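PDB 3BB5: stress responsive alpha-beta protein from Jannaschia sp., which is of unknown function, but folds as a dimeric ferredoxin-like alpha-beta protein of the stress-responsive A/B barrel family. Local coordinates for residues M42-D46 against E57-G61; M20-L24 against K84-Y90; V25-P29 against E71-Y75. All blocks are in the same frame, centred on the assembly; numbering follows the deposited sequence.

Contact 1. Residues M42-D46 against E57-G61; sequences MAILD and EFRHG
A helix-to-sheet interface with a histidine-carboxylate pair joins Met42, Leu45 and Asp46 to Phe58 and His60. NE2 of His60 donates to OD2 of Asp46 over 2.8 Å, reaching the syn side of the carboxylate, N-H...O angle 156°, somewhat bent. The carboxylate sits at the edge of the imidazole, planes 33° apart. ND1 is hydrogen-bonded to Tyr75 OH, and CB of Met42, a selenomethionine, lies over one face, 3.8 Å from the centroid. Both nitrogens and a face are engaged, which fixes the ring's rotation; an alanine here would probably leave Asp46 OD2 and Tyr75 OH without their shared mate and open a gap beside Met42. In this ferredoxin-like fold, segment 42-46 of helix 34-48 runs nearly antiparallel to segment 57-61 of strand 55-62, an outermost strand of this chain's sheet, axes 9.4 Å apart. Phe58, its CG anti to the backbone N (chi1 175°), holds its ring up against the helix: Leu45 CB meets CZ at 3.5 Å, and Asp46 OD1 approaches CD2 at the ring edge, 3.0 Å away. SE of Met42 lies at that ring's edge too, a Met-aromatic contact with 4.1 Å to Phe58 CZ.

Contact 2. Residues M20-L24 against K84-Y90; sequences MLYHL and KAALDAY. With EDO (1,2-ethanediol), chain G.
His23 and Leu87 both set their CG anti to the backbone N (chi1 -178° and 173°), which sends an imidazole out from the strand and an isobutyl group out from the helix to meet at about a right angle. CD1 of Leu87 comes down over one face of the imidazole, 4.0 Å from its centroid and displaced toward the rim on the ND1 side, a CH-pi contact. The other methyl, CD2, meets CD1 of Leu21 at 4.0 Å. That Leu21 methyl also lies 3.8 Å from the backbone N of Lys84, so the two leucines close the apolar end. Beside them, Lys84 turns along its own helix to a salt bridge with Asp88, NZ to OD1 2.7 Å, and makes a cation-pi contact with Phe66 of the second subunit.

The far end is polar. Tyr90 comes near the imidazole obliquely, its CE1 4.2 Å from His23 NE2, with the ring planes 72° apart. A 1,2-ethanediol, probably from the crystallisation liquor, bridges the pair: its O2 is hydrogen-bonded to His23 NE2 at 3.2 Å and to Tyr90 OH at 3.1 Å, lying at the edge of both rings. ND1 of His23 is held by Asp118 of strand 114-120; in this crystal both nitrogens have partners, though the lasting one is probably Asp118, which would help set the ring's rotation.

Helix 84-92 packs on a face of the antiparallel sheet, as helices do in a ferredoxin-like alpha-beta fold, and the diol's site between His23 and Tyr90 may mark a small polar pocket, whose role is unknown.

Contact 3. Residues V25-P29 against E71-Y75; sequences VMLEP and ERYPY
Leu27 and Tyr75 are joined through the backbone: N of Leu27 donates to O of Tyr75 at 2.9 Å. The carbonyl of Leu27 points at the 71-75 loop, where CA of Tyr73 makes a CA-H...O contact of 3.4 Å with Leu27 O and CD of Pro74 also approaches it.

The apolar contacts fall into two groups. Met26, a selenomethionine, crosses Tyr73 at about a right angle. Its CB sits over one face of the phenol ring, 4.0 Å from the centroid in a CH-pi contact, and bends at chi2 and chi3 curl the chain back until CE rests 3.6 Å from Tyr73 CB. CB of Arg72 lies beyond the opposite face of the ring. Farther along, the rings of Pro29 and Pro74 abut, CD of Pro29 3.4 Å from CG of Pro74, a tight fit.

The charged pair is Glu28 and Arg72. Glu28 OE1 and Arg72 NE form a salt bridge of 3.0 Å, but the hydrogen bond within it is weak, bent to 130°, with carboxylate and guanidinium planes 59° apart. CG of Arg72 packs alongside the carboxylate, 3.6 Å from Glu28 CD, and OE2 of Glu28 has a long, weak ion pair with Arg108.

Strand 21-27 thus ends against the loop that leads into strand 75-81, its antiparallel neighbour. On the other flank runs strand 114-120, where Leu115 packs on both Met26 and Tyr73. Leu27 and Tyr75 face helix 34-48, Leu27 touching Ile38 and Tyr75 touching Met35 and Met39, whereas Met26 packs on Val117 of the second subunit.

In the fold
All three contacts involve one antiparallel sheet, ordered 55-62, 75-81, 21-27, 114-120. Contacts 2 and 3 use successive parts of strand 21-27 and lie about 21 Å apart, centre to centre, on opposite sides of the chain's centre; contact 1 is about 15 Å from each. Along the chain, contact 2 spans the longest loop, contact 3 falls within it, and contact 1 within both. Contacts 1 and 3 meet through His60 and Tyr75, and contact 1 meets contact 2 where Leu45 packs on Tyr90. Helices 34-48 and 84-92 are thereby tied to one sheet, and all three contacts have residues in touch with the second subunit, so the same sheet serves both the core and the dimer interface.

Contact 1. Residues M42-D46 against E57-G61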
loop_
_atom_site.group_PDB
_atom_site.type_symbol
_atom_site.label_atom_id
_atom_site.label_comp_id
_atom_site.label_asym_id
_atom_site.label_seq_id
_atom_site.Cartn_x
_atom_site.Cartn_y
_atom_site.Cartn_z
HETATM N N MSE A 42 12.044 9.293 -7.113
HETATM C CA MSE A 42 11.605 8.067 -7.782
HETATM C C MSE A 42 12.590 7.513 -8.833
HETATM O O MSE A 42 12.777 6.294 -8.870
HETATM C CB MSE A 42 10.221 8.252 -8.414
HETATM C CG MSE A 42 9.081 8.539 -7.390
HETATM SE SE MSE A 42 8.943 7.271 -5.925
HETATM C CE MSE A 42 10.110 8.030 -4.599
ATOM N N ALA A 43 13.211 8.389 -9.648
ATOM C CA ALA A 43 14.254 7.988 -10.596
ATOM C C ALA A 43 15.482 7.484 -9.879
ATOM O O ALA A 43 16.128 6.547 -10.348
ATOM C CB ALA A 43 14.647 9.152 -11.531
ATOM N N ILE A 44 15.819 8.107 -8.751
ATOM C CA ILE A 44 16.936 7.643 -7.925
ATOM C C ILE A 44 16.671 6.212 -7.357
ATOM O O ILE A 44 17.520 5.329 -7.434
ATOM C CB ILE A 44 17.298 8.666 -6.808
ATOM C CG1 ILE A 44 17.946 9.914 -7.434
ATOM C CG2 ILE A 44 18.214 8.018 -5.762
ATOM C CD1 ILE A 44 17.968 11.200 -6.546
ATOM N N LEU A 45 15.478 5.997 -6.832
ATOM C CA LEU A 45 15.062 4.672 -6.364
ATOM C C LEU A 45 14.877 3.594 -7.453
ATOM O O LEU A 45 15.282 2.449 -7.239
ATOM C CB LEU A 45 13.843 4.807 -5.500
ATOM C CG LEU A 45 14.050 5.629 -4.209
ATOM C CD1 LEU A 45 12.718 5.721 -3.453
ATOM C CD2 LEU A 45 15.151 5.040 -3.335
ATOM N N ASP A 46 14.368 3.967 -8.633
ATOM C CA ASP A 46 14.347 3.055 -9.794
ATOM C C ASP A 46 15.749 2.524 -10.133
ATOM O O ASP A 46 15.914 1.352 -10.466
ATOM C CB ASP A 46 13.755 3.705 -11.052
ATOM C CG ASP A 46 12.226 3.801 -11.018
ATOM O OD1 ASP A 46 11.587 2.980 -10.327
ATOM O OD2 ASP A 46 11.656 4.734 -11.640
ATOM N N GLU A 57 10.890 -6.033 -6.401
ATOM C CA GLU A 57 10.065 -5.187 -7.243
ATOM C C GLU A 57 9.859 -3.811 -6.598
ATOM O O GLU A 57 9.646 -3.695 -5.404
ATOM C CB GLU A 57 8.739 -5.868 -7.487
ATOM C CG GLU A 57 7.897 -5.249 -8.595
ATOM C CD GLU A 57 6.501 -5.871 -8.672
ATOM O OE1 GLU A 57 6.386 -7.032 -9.166
ATOM O OE2 GLU A 57 5.531 -5.212 -8.203
ATOM N N PHE A 58 10.002 -2.768 -7.417
ATOM C CA PHE A 58 9.830 -1.388 -7.023
ATOM C C PHE A 58 8.902 -0.717 -8.045
ATOM O O PHE A 58 9.123 -0.784 -9.227
ATOM C CB PHE A 58 11.170 -0.656 -6.911
ATOM C CG PHE A 58 11.018 0.829 -6.622
ATOM C CD1 PHE A 58 10.707 1.272 -5.352
ATOM C CD2 PHE A 58 11.150 1.774 -7.631
ATOM C CE1 PHE A 58 10.527 2.613 -5.082
ATOM C CE2 PHE A 58 10.972 3.110 -7.360
ATOM C CZ PHE A 58 10.658 3.530 -6.069
ATOM N N ARG A 59 7.841 -0.107 -7.544
ATOM C CA ARG A 59 6.785 0.489 -8.337
ATOM C C ARG A 59 6.298 1.793 -7.693
ATOM O O ARG A 59 6.216 1.906 -6.473
ATOM C CB ARG A 59 5.595 -0.472 -8.405
ATOM C CG ARG A 59 5.828 -1.717 -9.245
ATOM C CD ARG A 59 5.919 -1.421 -10.739
ATOM N NE ARG A 59 5.698 -2.655 -11.488
ATOM C CZ ARG A 59 6.616 -3.597 -11.696
ATOM N NH1 ARG A 59 7.861 -3.452 -11.252
ATOM N NH2 ARG A 59 6.287 -4.698 -12.362
ATOM N N HIS A 60 5.966 2.773 -8.521
ATOM C CA HIS A 60 5.529 4.076 -8.034
ATOM C C HIS A 60 4.499 4.711 -8.969
ATOM O O HIS A 60 4.513 4.467 -10.178
ATOM C CB HIS A 60 6.728 5.004 -7.811
ATOM C CG HIS A 60 7.559 5.247 -9.031
ATOM N ND1 HIS A 60 7.290 6.259 -9.925
ATOM C CD2 HIS A 60 8.684 4.637 -9.481
ATOM C CE1 HIS A 60 8.203 6.250 -10.885
ATOM N NE2 HIS A 60 9.049 5.265 -10.648
ATOM N N GLY A 61 3.598 5.528 -8.411
ATOM C CA GLY A 61 2.697 6.291 -9.269
ATOM C C GLY A 61 1.696 7.153 -8.539
ATOM O O GLY A 61 1.657 7.130 -7.323
#

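Contact 2. Residues M20-L24 against K84-Y90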
loop_
_atom_site.group_PDB
_atom_site.type_symbol
_atom_site.label_atom_id
_atom_site.label_comp_id
_atom_site.label_asym_id
_atom_site.label_seq_id
_atom_site.Cartn_x
_atom_site.Cartn_y
_atom_site.Cartn_z
HETATM N N MSE A 20 7.967 -12.455 3.781
HETATM C CA MSE A 20 8.054 -11.482 2.680
HETATM C C MSE A 20 7.366 -10.179 3.014
HETATM O O MSE A 20 6.256 -10.207 3.499
HETATM C CB MSE A 20 7.370 -12.071 1.447
HETATM C CG MSE A 20 7.206 -11.072 0.314
HETATM SE SE MSE A 20 7.251 -11.899 -1.472
HETATM C CE MSE A 20 9.200 -12.189 -1.703
ATOM N N LEU A 21 7.998 -9.047 2.696
ATOM C CA LEU A 21 7.530 -7.752 3.162
ATOM C C LEU A 21 7.175 -6.804 2.021
ATOM O O LEU A 21 7.976 -6.553 1.132
ATOM C CB LEU A 21 8.587 -7.081 4.071
ATOM C CG LEU A 21 8.889 -7.681 5.449
ATOM C CD1 LEU A 21 10.119 -6.962 6.026
ATOM C CD2 LEU A 21 7.698 -7.568 6.405
ATOM N N TYR A 22 5.974 -6.249 2.087
ATOM C CA TYR A 22 5.519 -5.247 1.135
ATOM C C TYR A 22 5.588 -3.927 1.872
ATOM O O TYR A 22 4.838 -3.708 2.793
ATOM C CB TYR A 22 4.087 -5.532 0.672
ATOM C CG TYR A 22 3.937 -6.583 -0.420
ATOM C CD1 TYR A 22 4.884 -7.577 -0.619
ATOM C CD2 TYR A 22 2.809 -6.606 -1.219
ATOM C CE1 TYR A 22 4.729 -8.530 -1.597
ATOM C CE2 TYR A 22 2.639 -7.564 -2.207
ATOM C CZ TYR A 22 3.603 -8.520 -2.390
ATOM O OH TYR A 22 3.438 -9.467 -3.369
ATOM N N HIS A 23 6.515 -3.075 1.454
ATOM C CA HIS A 23 6.820 -1.766 2.070
ATOM C C HIS A 23 6.123 -0.716 1.242
ATOM O O HIS A 23 6.519 -0.485 0.125
ATOM C CB HIS A 23 8.352 -1.581 2.022
ATOM C CG HIS A 23 8.878 -0.320 2.650
ATOM N ND1 HIS A 23 8.893 -0.112 4.014
ATOM C CD2 HIS A 23 9.475 0.769 2.099
ATOM C CE1 HIS A 23 9.460 1.057 4.273
ATOM N NE2 HIS A 23 9.821 1.609 3.131
ATOM N N LEU A 24 5.056 -0.126 1.773
ATOM C CA LEU A 24 4.257 0.849 1.063
ATOM C C LEU A 24 4.459 2.215 1.690
ATOM O O LEU A 24 4.327 2.383 2.899
ATOM C CB LEU A 24 2.768 0.475 1.096
ATOM C CG LEU A 24 1.756 1.596 0.710
ATOM C CD1 LEU A 24 1.786 1.976 -0.817
ATOM C CD2 LEU A 24 0.294 1.239 1.154
ATOM N N LYS A 84 13.266 -9.079 6.065
ATOM C CA LYS A 84 13.705 -7.952 6.858
ATOM C C LYS A 84 15.175 -7.574 6.608
ATOM O O LYS A 84 15.510 -6.408 6.590
ATOM C CB LYS A 84 13.477 -8.292 8.316
ATOM C CG LYS A 84 13.782 -7.172 9.277
ATOM C CD LYS A 84 12.749 -6.084 9.299
ATOM C CE LYS A 84 12.946 -5.190 10.535
ATOM N NZ LYS A 84 14.120 -4.325 10.387
ATOM N N ALA A 85 16.059 -8.553 6.438
ATOM C CA ALA A 85 17.432 -8.247 6.114
ATOM C C ALA A 85 17.475 -7.380 4.850
ATOM O O ALA A 85 18.251 -6.428 4.797
ATOM C CB ALA A 85 18.301 -9.549 5.951
ATOM N N ALA A 86 16.648 -7.711 3.850
ATOM C CA ALA A 86 16.544 -6.945 2.595
ATOM C C ALA A 86 16.048 -5.517 2.838
ATOM O O ALA A 86 16.596 -4.572 2.268
ATOM C CB ALA A 86 15.615 -7.642 1.600
ATOM N N LEU A 87 14.997 -5.374 3.668
ATOM C CA LEU A 87 14.464 -4.053 4.032
ATOM C C LEU A 87 15.533 -3.166 4.693
ATOM O O LEU A 87 15.641 -1.970 4.394
ATOM C CB LEU A 87 13.205 -4.173 4.903
ATOM C CG LEU A 87 12.616 -2.883 5.510
ATOM C CD1 LEU A 87 12.153 -1.904 4.470
ATOM C CD2 LEU A 87 11.478 -3.189 6.466
ATOM N N ASP A 88 16.324 -3.766 5.574
ATOM C CA ASP A 88 17.408 -3.072 6.272
ATOM C C ASP A 88 18.569 -2.700 5.368
ATOM O O ASP A 88 19.181 -1.664 5.550
ATOM C CB ASP A 88 17.953 -3.943 7.396
ATOM C CG ASP A 88 16.931 -4.220 8.487
ATOM O OD1 ASP A 88 15.937 -3.464 8.619
ATOM O OD2 ASP A 88 17.141 -5.216 9.201
ATOM N N ALA A 89 18.882 -3.558 4.406
ATOM C CA ALA A 89 19.896 -3.265 3.399
ATOM C C ALA A 89 19.512 -2.028 2.620
ATOM O O ALA A 89 20.331 -1.185 2.345
ATOM C CB ALA A 89 20.061 -4.419 2.463
ATOM N N TYR A 90 18.225 -1.915 2.307
ATOM C CA TYR A 90 17.681 -0.775 1.585
ATOM C C TYR A 90 17.686 0.500 2.414
ATOM O O TYR A 90 18.095 1.558 1.936
ATOM C CB TYR A 90 16.300 -1.168 1.083
ATOM C CG TYR A 90 15.354 -0.056 0.699
ATOM C CD1 TYR A 90 14.520 0.496 1.629
ATOM C CD2 TYR A 90 15.239 0.366 -0.603
ATOM C CE1 TYR A 90 13.629 1.454 1.289
ATOM C CE2 TYR A 90 14.370 1.337 -0.945
ATOM C CZ TYR A 90 13.556 1.879 0.009
ATOM O OH TYR A 90 12.628 2.843 -0.303
HETATM C C1 EDO G . 10.632 6.309 3.289
HETATM O O1 EDO G . 11.231 6.441 4.588
HETATM C C2 EDO G . 11.588 5.654 2.283
HETATM O O2 EDO G . 11.320 4.243 2.119
#

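Contact 3. Residues V25-P29 against E71-Y75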
loop_
_atom_site.group_PDB
_atom_site.type_symbol
_atom_site.label_atom_id
_atom_site.label_comp_id
_atom_site.label_asym_id
_atom_site.label_seq_id
_atom_site.Cartn_x
_atom_site.Cartn_y
_atom_site.Cartn_z
ATOM N N VAL A 25 4.761 3.194 0.849
ATOM C CA VAL A 25 5.072 4.550 1.301
ATOM C C VAL A 25 4.129 5.511 0.568
ATOM O O VAL A 25 4.189 5.602 -0.656
ATOM C CB VAL A 25 6.575 4.912 1.014
ATOM C CG1 VAL A 25 6.902 6.320 1.487
ATOM C CG2 VAL A 25 7.511 3.862 1.635
HETATM N N MSE A 26 3.234 6.164 1.325
HETATM C CA MSE A 26 2.291 7.165 0.798
HETATM C C MSE A 26 2.701 8.588 1.178
HETATM O O MSE A 26 3.029 8.873 2.320
HETATM C CB MSE A 26 0.873 6.870 1.286
HETATM C CG MSE A 26 0.364 5.457 0.943
HETATM SE SE MSE A 26 0.355 5.068 -0.970
HETATM C CE MSE A 26 -0.758 6.564 -1.579
ATOM N N LEU A 27 2.703 9.480 0.197
ATOM C CA LEU A 27 3.364 10.771 0.348
ATOM C C LEU A 27 2.335 11.850 0.294
ATOM O O LEU A 27 1.404 11.734 -0.461
ATOM C CB LEU A 27 4.392 10.988 -0.758
ATOM C CG LEU A 27 5.584 10.023 -0.805
ATOM C CD1 LEU A 27 6.356 10.247 -2.124
ATOM C CD2 LEU A 27 6.516 10.158 0.426
ATOM N N GLU A 28 2.540 12.882 1.115
ATOM C CA GLU A 28 1.728 14.102 1.202
ATOM C C GLU A 28 2.583 15.331 0.753
ATOM O O GLU A 28 3.197 16.006 1.589
ATOM C CB GLU A 28 1.302 14.262 2.673
ATOM C CG GLU A 28 -0.065 14.728 2.909
ATOM C CD GLU A 28 -0.323 14.993 4.388
ATOM O OE1 GLU A 28 -0.184 14.026 5.193
ATOM O OE2 GLU A 28 -0.669 16.157 4.718
ATOM N N PRO A 29 2.657 15.604 -0.572
ATOM C CA PRO A 29 3.494 16.721 -1.057
ATOM C C PRO A 29 3.126 18.067 -0.451
ATOM O O PRO A 29 1.945 18.317 -0.203
ATOM C CB PRO A 29 3.243 16.728 -2.573
ATOM C CG PRO A 29 2.795 15.348 -2.891
ATOM C CD PRO A 29 2.009 14.879 -1.686
ATOM N N GLU A 71 -7.519 10.735 -0.053
ATOM C CA GLU A 71 -7.283 12.011 -0.747
ATOM C C GLU A 71 -6.076 12.838 -0.254
ATOM O O GLU A 71 -5.552 13.688 -0.973
ATOM C CB GLU A 71 -8.572 12.858 -0.760
ATOM C CG GLU A 71 -9.627 12.368 -1.805
ATOM C CD GLU A 71 -9.126 12.397 -3.291
ATOM O OE1 GLU A 71 -8.754 13.494 -3.789
ATOM O OE2 GLU A 71 -9.120 11.338 -3.968
ATOM N N ARG A 72 -5.618 12.542 0.947
ATOM C CA ARG A 72 -4.436 13.142 1.541
ATOM C C ARG A 72 -3.140 12.737 0.844
ATOM O O ARG A 72 -2.156 13.459 0.903
ATOM C CB ARG A 72 -4.406 12.666 2.987
ATOM C CG ARG A 72 -3.419 13.281 3.929
ATOM C CD ARG A 72 -3.632 12.611 5.285
ATOM N NE ARG A 72 -2.800 13.138 6.363
ATOM C CZ ARG A 72 -2.767 12.629 7.597
ATOM N NH1 ARG A 72 -3.528 11.593 7.927
ATOM N NH2 ARG A 72 -1.965 13.161 8.511
ATOM N N TYR A 73 -3.133 11.582 0.182
ATOM C CA TYR A 73 -1.894 10.993 -0.360
ATOM C C TYR A 73 -1.984 10.874 -1.851
ATOM O O TYR A 73 -2.430 9.845 -2.354
ATOM C CB TYR A 73 -1.696 9.601 0.195
ATOM C CG TYR A 73 -1.594 9.564 1.678
ATOM C CD1 TYR A 73 -0.489 10.145 2.324
ATOM C CD2 TYR A 73 -2.594 8.951 2.458
ATOM C CE1 TYR A 73 -0.386 10.124 3.697
ATOM C CE2 TYR A 73 -2.490 8.921 3.835
ATOM C CZ TYR A 73 -1.377 9.506 4.451
ATOM O OH TYR A 73 -1.247 9.499 5.822
ATOM N N PRO A 74 -1.565 11.912 -2.575
ATOM C CA PRO A 74 -1.739 11.865 -4.003
ATOM C C PRO A 74 -0.673 11.006 -4.757
ATOM O O PRO A 74 -0.812 10.822 -5.957
ATOM C CB PRO A 74 -1.653 13.346 -4.396
ATOM C CG PRO A 74 -0.714 13.905 -3.426
ATOM C CD PRO A 74 -0.948 13.175 -2.141
ATOM N N TYR A 75 0.347 10.492 -4.062
ATOM C CA TYR A 75 1.442 9.739 -4.720
ATOM C C TYR A 75 2.032 8.717 -3.751
ATOM O O TYR A 75 2.109 8.951 -2.545
ATOM C CB TYR A 75 2.546 10.699 -5.263
ATOM C CG TYR A 75 3.375 10.106 -6.413
ATOM C CD1 TYR A 75 4.504 9.348 -6.158
ATOM C CD2 TYR A 75 2.995 10.265 -7.738
ATOM C CE1 TYR A 75 5.244 8.802 -7.156
ATOM C CE2 TYR A 75 3.740 9.697 -8.765
ATOM C CZ TYR A 75 4.863 8.965 -8.458
ATOM O OH TYR A 75 5.623 8.380 -9.449
#